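PDB 6N2C: tapirin from Caldicellulosiruptor hydrothermalis, which probably attaches cells of this thermophilic bacterium to cellulose, through a C-terminal beta-helix domain that carries a bound zinc ion. Local coordinates for residues Phe196-Thr201 / Leu215-Asn220; Phe239-Asn244 / Asn257-Asn262; Ile400-Leu405 / Gln424-Gly429. One frame throughout, in Å; residues are numbered along the deposited sequence.

Interaction 1: residues Phe196-Thr201 / Leu215-Asn220; sequences FNNNIT and LRSDNN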
loop_
_atom_site.group_PDB
_atom_site.type_symbol
_atom_site.label_atom_id
_atom_site.label_comp_id
_atom_site.label_asym_id
_atom_site.label_seq_id
_atom_site.Cartn_x
_atom_site.Cartn_y
_atom_site.Cartn_z
ATOM N N PHE A 196 -0.646 -10.460 13.351
ATOM C CA PHE A 196 -2.023 -10.452 13.751
ATOM C C PHE A 196 -2.530 -11.935 13.786
ATOM O O PHE A 196 -1.756 -12.850 13.797
ATOM C CB PHE A 196 -2.861 -9.564 12.867
ATOM C CG PHE A 196 -2.612 -8.071 13.081
ATOM C CD1 PHE A 196 -2.993 -7.452 14.282
ATOM C CD2 PHE A 196 -2.079 -7.284 12.109
ATOM C CE1 PHE A 196 -2.828 -6.105 14.489
ATOM C CE2 PHE A 196 -1.892 -5.902 12.355
ATOM C CZ PHE A 196 -2.244 -5.337 13.548
ATOM N N ASN A 197 -3.784 -12.100 14.029
ATOM C CA ASN A 197 -4.405 -13.422 14.126
ATOM C C ASN A 197 -5.742 -13.260 13.510
ATOM O O ASN A 197 -6.127 -12.138 13.107
ATOM C CB ASN A 197 -4.472 -13.869 15.558
ATOM C CG ASN A 197 -4.253 -15.367 15.700
ATOM O OD1 ASN A 197 -4.812 -16.123 14.902
ATOM N ND2 ASN A 197 -3.415 -15.805 16.694
ATOM N N ASN A 198 -6.494 -14.345 13.439
ATOM C CA ASN A 198 -7.736 -14.288 12.694
ATOM C C ASN A 198 -8.774 -13.390 13.375
ATOM O O ASN A 198 -8.870 -13.341 14.605
ATOM C CB ASN A 198 -8.384 -15.691 12.543
ATOM C CG ASN A 198 -7.442 -16.722 11.973
ATOM O OD1 ASN A 198 -6.805 -17.437 12.704
ATOM N ND2 ASN A 198 -7.341 -16.781 10.608
ATOM N N ASN A 199 -9.584 -12.735 12.550
ATOM C CA ASN A 199 -10.697 -11.887 12.995
ATOM C C ASN A 199 -10.302 -10.781 14.003
ATOM O O ASN A 199 -10.924 -10.647 15.062
ATOM C CB ASN A 199 -11.787 -12.776 13.533
ATOM C CG ASN A 199 -12.127 -13.839 12.517
ATOM O OD1 ASN A 199 -12.422 -13.495 11.360
ATOM N ND2 ASN A 199 -12.069 -15.080 12.901
ATOM N N ILE A 200 -9.203 -10.077 13.700
ATOM C CA ILE A 200 -8.814 -8.899 14.490
ATOM C C ILE A 200 -9.322 -7.707 13.738
ATOM O O ILE A 200 -9.155 -7.640 12.523
ATOM C CB ILE A 200 -7.290 -8.895 14.841
ATOM C CG1 ILE A 200 -7.028 -10.180 15.723
ATOM C CG2 ILE A 200 -6.891 -7.584 15.570
ATOM C CD1 ILE A 200 -5.677 -10.382 16.361
ATOM N N THR A 201 -9.938 -6.751 14.448
ATOM C CA THR A 201 -10.334 -5.466 13.894
ATOM C C THR A 201 -9.530 -4.397 14.609
ATOM O O THR A 201 -9.540 -4.366 15.831
ATOM C CB THR A 201 -11.812 -5.220 14.100
ATOM O OG1 THR A 201 -12.586 -6.261 13.441
ATOM C CG2 THR A 201 -12.240 -3.943 13.539
ATOM N N LEU A 215 -1.423 -10.117 8.303
ATOM C CA LEU A 215 -2.772 -10.419 8.598
ATOM C C LEU A 215 -3.073 -11.919 8.324
ATOM O O LEU A 215 -2.399 -12.584 7.500
ATOM C CB LEU A 215 -3.734 -9.628 7.746
ATOM C CG LEU A 215 -3.716 -8.126 7.992
ATOM C CD1 LEU A 215 -4.697 -7.524 7.002
ATOM C CD2 LEU A 215 -4.253 -7.821 9.376
ATOM N N ARG A 216 -4.048 -12.410 9.055
ATOM C CA ARG A 216 -4.619 -13.778 8.842
ATOM C C ARG A 216 -5.968 -13.608 8.241
ATOM O O ARG A 216 -6.541 -12.541 8.279
ATOM C CB ARG A 216 -4.668 -14.610 10.148
ATOM C CG ARG A 216 -3.323 -14.675 10.851
ATOM C CD ARG A 216 -2.213 -15.269 9.969
ATOM N NE ARG A 216 -0.985 -15.570 10.729
ATOM C CZ ARG A 216 0.145 -15.957 10.171
ATOM N NH1 ARG A 216 0.222 -16.120 8.827
ATOM N NH2 ARG A 216 1.207 -16.168 10.947
ATOM N N SER A 217 -6.509 -14.676 7.694
ATOM C CA SER A 217 -7.795 -14.619 7.069
ATOM C C SER A 217 -8.932 -14.279 8.057
ATOM O O SER A 217 -8.905 -14.665 9.264
ATOM C CB SER A 217 -8.131 -15.964 6.378
ATOM O OG SER A 217 -8.492 -16.898 7.397
ATOM N N ASP A 218 -9.877 -13.505 7.571
ATOM C CA ASP A 218 -11.073 -13.153 8.286
ATOM C C ASP A 218 -12.219 -14.062 7.828
ATOM O O ASP A 218 -12.711 -14.005 6.732
ATOM C CB ASP A 218 -11.424 -11.722 8.088
ATOM C CG ASP A 218 -10.476 -10.749 8.851
ATOM O OD1 ASP A 218 -9.771 -11.166 9.834
ATOM O OD2 ASP A 218 -10.427 -9.593 8.387
ATOM N N ASN A 219 -12.609 -14.945 8.712
ATOM C CA ASN A 219 -13.624 -15.957 8.428
ATOM C C ASN A 219 -14.846 -15.735 9.284
ATOM O O ASN A 219 -15.850 -16.365 9.055
ATOM C CB ASN A 219 -13.038 -17.405 8.661
ATOM C CG ASN A 219 -12.194 -17.526 9.948
ATOM O OD1 ASN A 219 -12.717 -17.307 11.051
ATOM N ND2 ASN A 219 -10.874 -17.841 9.802
ATOM N N ASN A 220 -14.754 -14.836 10.255
ATOM C CA ASN A 220 -15.806 -14.532 11.214
ATOM C C ASN A 220 -15.515 -13.149 11.874
ATOM O O ASN A 220 -15.398 -13.049 13.093
ATOM C CB ASN A 220 -15.877 -15.644 12.279
ATOM C CG ASN A 220 -17.043 -15.457 13.259
ATOM O OD1 ASN A 220 -18.045 -14.846 12.926
ATOM N ND2 ASN A 220 -16.896 -15.981 14.474
HETATM O O HOH W 1 -1.113 -15.536 13.588
HETATM O O HOH W 2 -5.414 -10.801 10.952
HETATM O O HOH W 3 -7.954 -9.854 11.153
#
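Asn199 reaches across to Asn219 and Asn220 with both ends of its amide and makes the most hydrogen bonds across the contact. Its OD1 takes the N-H of Asn220, with N to OD1 at 2.9 Å and the donor lying well above the carbonyl plane, and a weaker bond from the N of Asn219. Its ND2 gives a nearly straight bond to Asn219 OD1 (3.0 Å, 177° at the hydrogen), although the two amide planes stand 78° apart. Chi1 of -52° sets CG of Asn199 opposite its carbonyl carbon, which brings the amide to the backbone of Asn219 and Asn220. Replacement by an alanine would probably leave the backbone N-H groups of Asn219 and Asn220 without their shared acceptor and let the Asn219 amide turn more freely. Asn198 adds a second grip, ND2 to Ser217 O at 3.0 Å, in the carbonyl plane and on a lone pair. Asp218 OD1 accepts a weak bond from the N of Asn199, while its OD2 is held by Thr226, Asn245 and Arg221.

Three waters bridge the segments. One joins Phe196 O to Arg216 NE, lying in the guanidinium plane at its edge. Another accepts from Arg216 N at 2.8 Å and a third from Ile200 N; these two also lie within bonding distance of Asn197 O and Asp218 OD1, respectively.

Apolar contact is confined to one end, where Leu215 CD2 meets Phe196 CD2 at 3.5 Å, the two side chains running alongside and pointing the same way.

CA of Asn199 and CA of Asp218 are 4.9 Å apart, CA of Phe196 and CA of Leu215 5.2 Å, the spacing of neighbouring coils, and the asparagine-rich corner that follows strands 194-195 and 213-214 is consistent with a turn between faces of a parallel beta-helix.

Interaction 2: residues Phe239-Asn244 / Asn257-Asn262; sequences FIFGGN and NGITFN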
loop_
_atom_site.group_PDB
_atom_site.type_symbol
_atom_site.label_atom_id
_atom_site.label_comp_id
_atom_site.label_asym_id
_atom_site.label_seq_id
_atom_site.Cartn_x
_atom_site.Cartn_y
_atom_site.Cartn_z
ATOM N N PHE A 239 3.753 -5.798 3.756
ATOM C CA PHE A 239 2.423 -5.918 4.338
ATOM C C PHE A 239 1.765 -7.129 3.670
ATOM O O PHE A 239 1.734 -7.203 2.426
ATOM C CB PHE A 239 1.622 -4.659 4.118
ATOM C CG PHE A 239 0.315 -4.661 4.850
ATOM C CD1 PHE A 239 -0.809 -5.345 4.349
ATOM C CD2 PHE A 239 0.183 -4.025 6.082
ATOM C CE1 PHE A 239 -2.013 -5.389 5.090
ATOM C CE2 PHE A 239 -1.015 -4.049 6.773
ATOM C CZ PHE A 239 -2.095 -4.723 6.288
ATOM N N ILE A 240 1.334 -8.094 4.472
ATOM C CA ILE A 240 0.856 -9.379 3.944
ATOM C C ILE A 240 -0.598 -9.525 4.312
ATOM O O ILE A 240 -0.944 -9.555 5.524
ATOM C CB ILE A 240 1.699 -10.541 4.542
ATOM C CG1 ILE A 240 3.160 -10.333 4.069
ATOM C CG2 ILE A 240 1.090 -11.867 4.130
ATOM C CD1 ILE A 240 4.197 -11.213 4.706
ATOM N N PHE A 241 -1.478 -9.663 3.295
ATOM C CA PHE A 241 -2.893 -9.928 3.541
ATOM C C PHE A 241 -3.119 -11.443 3.706
ATOM O O PHE A 241 -2.340 -12.248 3.158
ATOM C CB PHE A 241 -3.791 -9.480 2.379
ATOM C CG PHE A 241 -3.991 -7.981 2.253
ATOM C CD1 PHE A 241 -3.027 -7.176 1.713
ATOM C CD2 PHE A 241 -5.113 -7.414 2.676
ATOM C CE1 PHE A 241 -3.164 -5.809 1.651
ATOM C CE2 PHE A 241 -5.294 -6.063 2.559
ATOM C CZ PHE A 241 -4.315 -5.232 2.104
ATOM N N GLY A 242 -4.168 -11.835 4.414
ATOM C CA GLY A 242 -4.489 -13.252 4.642
ATOM C C GLY A 242 -5.729 -13.807 4.000
ATOM O O GLY A 242 -5.854 -15.044 3.792
ATOM N N GLY A 243 -6.630 -12.928 3.634
ATOM C CA GLY A 243 -7.906 -13.267 2.997
ATOM C C GLY A 243 -9.116 -12.646 3.599
ATOM O O GLY A 243 -9.250 -12.627 4.831
ATOM N N ASN A 244 -9.968 -12.070 2.739
ATOM C CA ASN A 244 -11.164 -11.389 3.181
ATOM C C ASN A 244 -10.876 -10.220 4.189
ATOM O O ASN A 244 -11.755 -9.849 4.990
ATOM C CB ASN A 244 -12.159 -12.364 3.772
ATOM C CG ASN A 244 -13.534 -11.814 3.839
ATOM O OD1 ASN A 244 -14.046 -11.194 2.906
ATOM N ND2 ASN A 244 -14.180 -12.079 4.961
ATOM N N ASN A 257 9.293 -3.664 1.244
ATOM C CA ASN A 257 9.469 -4.948 0.537
ATOM C C ASN A 257 8.225 -5.533 -0.141
ATOM O O ASN A 257 8.237 -6.670 -0.524
ATOM C CB ASN A 257 10.137 -5.973 1.449
ATOM C CG ASN A 257 11.579 -5.576 1.761
ATOM O OD1 ASN A 257 12.200 -4.862 0.980
ATOM N ND2 ASN A 257 12.052 -5.945 2.891
ATOM N N GLY A 258 7.189 -4.733 -0.285
ATOM C CA GLY A 258 6.053 -5.159 -1.011
ATOM C C GLY A 258 4.739 -5.219 -0.257
ATOM O O GLY A 258 4.637 -4.956 0.933
ATOM N N ILE A 259 3.689 -5.492 -1.033
ATOM C CA ILE A 259 2.372 -5.725 -0.446
ATOM C C ILE A 259 1.830 -6.984 -1.123
ATOM O O ILE A 259 1.620 -6.982 -2.345
ATOM C CB ILE A 259 1.426 -4.566 -0.661
ATOM C CG1 ILE A 259 2.088 -3.200 -0.169
ATOM C CG2 ILE A 259 0.077 -4.846 -0.032
ATOM C CD1 ILE A 259 1.191 -1.980 -0.369
ATOM N N THR A 260 1.594 -8.017 -0.328
ATOM C CA THR A 260 1.296 -9.359 -0.889
ATOM C C THR A 260 -0.083 -9.768 -0.453
ATOM O O THR A 260 -0.317 -9.900 0.733
ATOM C CB THR A 260 2.345 -10.386 -0.531
ATOM O OG1 THR A 260 3.668 -9.907 -0.770
ATOM C CG2 THR A 260 2.097 -11.691 -1.273
ATOM N N PHE A 261 -0.984 -9.926 -1.423
ATOM C CA PHE A 261 -2.343 -10.358 -1.218
ATOM C C PHE A 261 -2.337 -11.882 -1.243
ATOM O O PHE A 261 -1.669 -12.480 -2.092
ATOM C CB PHE A 261 -3.247 -9.803 -2.293
ATOM C CG PHE A 261 -3.525 -8.338 -2.190
ATOM C CD1 PHE A 261 -2.608 -7.381 -2.631
ATOM C CD2 PHE A 261 -4.690 -7.877 -1.592
ATOM C CE1 PHE A 261 -2.891 -6.008 -2.472
ATOM C CE2 PHE A 261 -4.991 -6.513 -1.449
ATOM C CZ PHE A 261 -4.071 -5.578 -1.903
ATOM N N ASN A 262 -3.039 -12.484 -0.316
ATOM C CA ASN A 262 -3.304 -13.939 -0.257
ATOM C C ASN A 262 -4.729 -14.138 0.137
ATOM O O ASN A 262 -5.275 -13.369 0.891
ATOM C CB ASN A 262 -2.481 -14.629 0.826
ATOM C CG ASN A 262 -1.019 -14.489 0.600
ATOM O OD1 ASN A 262 -0.468 -15.141 -0.292
ATOM N ND2 ASN A 262 -0.373 -13.506 1.311
#
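Phe239 and Ile259 pair as parallel strands, their CA atoms 4.8 Å apart. The N of Phe239 donates to Gly258 O, and its carbonyl oxygen receives Thr260 N at 2.9 Å, so the residue binds the neighbouring coil on both sides of its own CA. Its ring meets, edge first, the face of the Phe241 ring that is turned from Phe261, with CE1 of Phe239 3.6 Å above the Phe241 plane and offset toward the rim.

Ile240 points to the face shared with its pair Thr260, opposite that of Phe239 and Ile259. Its CG2 branch, opposite the backbone N, rests against Asn262 ND2.

Phe241 carries the largest share of the contact. Its N-H makes a fairly straight bond to Thr260 O, with N to O at 2.8 Å. The ring forms an offset stack with Phe261, centroids 4.2 Å apart and planes only 7° from parallel, and CE2 of Phe261 sits above the centre of the Phe241 ring. The nearly equal first torsions, -74° and -72°, send both rings the same way from successive coils. Ile259 CG2 closes on the edge of the Phe241 ring, 3.8 Å from CE1. Phe241 O receives Asn262 ND2 at 3.0 Å, a bond close to the C=O direction and exactly in the amide plane.

Gly242 C lies 3.2 Å from Asn262 O; Gly243 N is near the same oxygen at too poor an angle to bond. The positive phi of Gly243 would jam a side chain against the preceding carbonyl.

The chemistry is that of a stacked beta-helix interior: backbone bonds fix the register, aromatic rings and Ile259 fill the inner side, and where the strand bonding stops an asparagine amide takes over as donor.

Interaction 3: residues Ile400-Leu405 / Gln424-Gly429; sequences ITISNL and QNIPSG
Ile402 and Ile426 mark a wide approach of the two backbones, with CA atoms 7.9 Å apart, and the CA atoms of Leu405 and Pro427 come only slightly nearer at 7.3 Å. These spacings exceed the distance between paired strands: the chain at 400-403 is a strand, whereas 424-429 has no regular structure and leans on it through side chains packed on side chains and on backbone carbonyls. A water between them is bonded to Asn425 O at 2.9 Å and makes a long, weak bond to Leu405 O.

Ile402 reaches across with its CD1 methyl, which stands 3.6 Å from Gln424 O, touches Asn425 O and packs on Ile426 CG1 at 4.0 Å. The first torsion, 50°, lodges CG1 between the backbone N and the carbonyl carbon; with the extended second torsion it carries the methyl out to the loop. A second conformer of this side chain exists, so the contact holds for the one described.

Strand 400-403 is the outermost strand at its end of one face of the parallel beta-helix, hydrogen-bonded through Thr401 and Ser403 to the preceding coil at strand 380-384. The loop between strands 416-419 and 434-436 probably occupies the place where a further strand would extend that face, consistent with a cover at the end of the solenoid.

At the Leu405 end of the contact, Pro427 comes over the backbone of Leu405, its CG 3.5 Å from Leu405 O and 4.0 Å from Leu405 CG. The leucine and proline side chains cross at about a right angle. CG of Leu405 lies opposite its own backbone N (chi1 177°), and with chi2 at 62° this brings CD2 to Pro427 CD at 4.1 Å.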
loop_
_atom_site.group_PDB
_atom_site.type_symbol
_atom_site.label_atom_id
_atom_site.label_comp_id
_atom_site.label_asym_id
_atom_site.label_seq_id
_atom_site.Cartn_x
_atom_site.Cartn_y
_atom_site.Cartn_z
ATOM N N ILE A 400 8.084 -0.807 -33.422
ATOM C CA ILE A 400 6.834 -1.584 -33.298
ATOM C C ILE A 400 7.162 -2.967 -33.863
ATOM O O ILE A 400 7.587 -3.091 -35.059
ATOM C CB ILE A 400 5.714 -0.972 -34.113
ATOM C CG1 ILE A 400 5.387 0.397 -33.598
ATOM C CG2 ILE A 400 4.435 -1.810 -34.084
ATOM C CD1 ILE A 400 4.271 1.142 -34.260
ATOM N N THR A 401 6.965 -3.994 -33.016
ATOM C CA THR A 401 7.164 -5.368 -33.393
ATOM C C THR A 401 5.751 -6.009 -33.446
ATOM O O THR A 401 5.021 -6.044 -32.437
ATOM C CB THR A 401 8.085 -6.042 -32.398
ATOM O OG1 THR A 401 9.377 -5.410 -32.490
ATOM C CG2 THR A 401 8.266 -7.502 -32.760
ATOM N N ILE A 402 5.376 -6.500 -34.634
ATOM C CA ILE A 402 4.109 -7.190 -34.806
ATOM C C ILE A 402 4.343 -8.656 -35.208
ATOM O O ILE A 402 5.331 -8.989 -35.892
ATOM C CB ILE A 402 3.192 -6.485 -35.791
ATOM C CG1 ILE A 402 3.917 -6.158 -37.127
ATOM C CG2 ILE A 402 2.666 -5.197 -35.179
ATOM C CD1 ILE A 402 2.946 -5.844 -38.253
ATOM N N SER A 403 3.458 -9.508 -34.713
ATOM C CA SER A 403 3.461 -10.938 -35.105
ATOM C C SER A 403 2.105 -11.527 -34.944
ATOM O O SER A 403 1.294 -11.075 -34.131
ATOM C CB SER A 403 4.494 -11.705 -34.334
ATOM O OG SER A 403 4.243 -11.686 -32.957
ATOM N N ASN A 404 1.847 -12.602 -35.716
ATOM C CA ASN A 404 0.562 -13.336 -35.632
ATOM C C ASN A 404 -0.584 -12.407 -35.741
ATOM O O ASN A 404 -1.619 -12.597 -35.149
ATOM C CB ASN A 404 0.523 -14.191 -34.392
ATOM C CG ASN A 404 1.625 -15.206 -34.397
ATOM O OD1 ASN A 404 1.729 -15.997 -35.353
ATOM N ND2 ASN A 404 2.466 -15.209 -33.345
ATOM N N LEU A 405 -0.397 -11.356 -36.538
ATOM C CA LEU A 405 -1.415 -10.337 -36.644
ATOM C C LEU A 405 -1.736 -10.323 -38.122
ATOM O O LEU A 405 -0.919 -9.778 -38.965
ATOM C CB LEU A 405 -0.816 -8.965 -36.216
ATOM C CG LEU A 405 -1.797 -7.786 -36.366
ATOM C CD1 LEU A 405 -3.005 -7.988 -35.488
ATOM C CD2 LEU A 405 -1.121 -6.429 -36.116
ATOM N N GLN A 424 6.901 -3.379 -41.296
ATOM C CA GLN A 424 6.543 -4.070 -42.525
ATOM C C GLN A 424 5.360 -5.028 -42.219
ATOM O O GLN A 424 5.114 -5.424 -41.078
ATOM C CB GLN A 424 7.731 -4.938 -42.984
ATOM C CG GLN A 424 8.968 -4.226 -43.474
ATOM C CD GLN A 424 10.192 -5.203 -43.599
ATOM O OE1 GLN A 424 10.043 -6.430 -43.759
ATOM N NE2 GLN A 424 11.393 -4.629 -43.561
ATOM N N ASN A 425 4.734 -5.493 -43.286
ATOM C CA ASN A 425 3.740 -6.582 -43.277
ATOM C C ASN A 425 2.496 -6.275 -42.345
ATOM O O ASN A 425 1.921 -7.186 -41.740
ATOM C CB ASN A 425 4.378 -7.879 -42.839
ATOM C CG ASN A 425 5.541 -8.304 -43.734
ATOM O OD1 ASN A 425 5.543 -8.024 -44.916
ATOM N ND2 ASN A 425 6.568 -8.866 -43.114
ATOM N N ILE A 426 2.134 -5.011 -42.259
ATOM C CA ILE A 426 0.900 -4.603 -41.492
ATOM C C ILE A 426 -0.331 -5.098 -42.308
ATOM O O ILE A 426 -0.359 -4.927 -43.511
ATOM C CB ILE A 426 0.804 -3.132 -41.347
ATOM C CG1 ILE A 426 1.996 -2.631 -40.477
ATOM C CG2 ILE A 426 -0.516 -2.757 -40.641
ATOM C CD1 ILE A 426 2.225 -1.128 -40.524
ATOM N N PRO A 427 -1.356 -5.671 -41.629
ATOM C CA PRO A 427 -2.558 -6.021 -42.382
ATOM C C PRO A 427 -3.211 -4.832 -43.058
ATOM O O PRO A 427 -3.318 -3.775 -42.479
ATOM C CB PRO A 427 -3.530 -6.559 -41.299
ATOM C CG PRO A 427 -2.663 -7.049 -40.215
ATOM C CD PRO A 427 -1.417 -6.149 -40.237
ATOM N N SER A 428 -3.705 -5.026 -44.287
ATOM C CA SER A 428 -4.132 -3.888 -45.058
ATOM C C SER A 428 -5.244 -3.092 -44.385
ATOM O O SER A 428 -5.349 -1.884 -44.620
ATOM C CB SER A 428 -4.584 -4.339 -46.474
ATOM O OG SER A 428 -5.660 -5.276 -46.344
ATOM N N GLY A 429 -6.107 -3.744 -43.654
ATOM C CA GLY A 429 -7.243 -3.058 -43.002
ATOM C C GLY A 429 -6.903 -2.135 -41.822
ATOM O O GLY A 429 -7.724 -1.329 -41.421
HETATM O O HOH W 4 -0.258 -9.019 -42.280
#

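In the fold
All three contacts lie on one parallel beta-helix and follow in series along the chain. Interactions 1 and 2 join successive coils, their centres 13 Å apart, and touch: Leu215 N lies 2.9 Å from Ile240 O and Asp218 N 2.9 Å from Gly243 O, both probable hydrogen bonds. Interaction 3, its centre about 41 Å from that of interaction 2 and 51 Å from that of interaction 1, packs the following loop on end strand 400-403, which shares a face with strands 239-240 and 259-260. The zinc ion is nearest interaction 1, about 12 Å from the Ile200 side chain. Bonded coils inside and a packed loop at the end are consistent with a long, rigid solenoid whose end is covered.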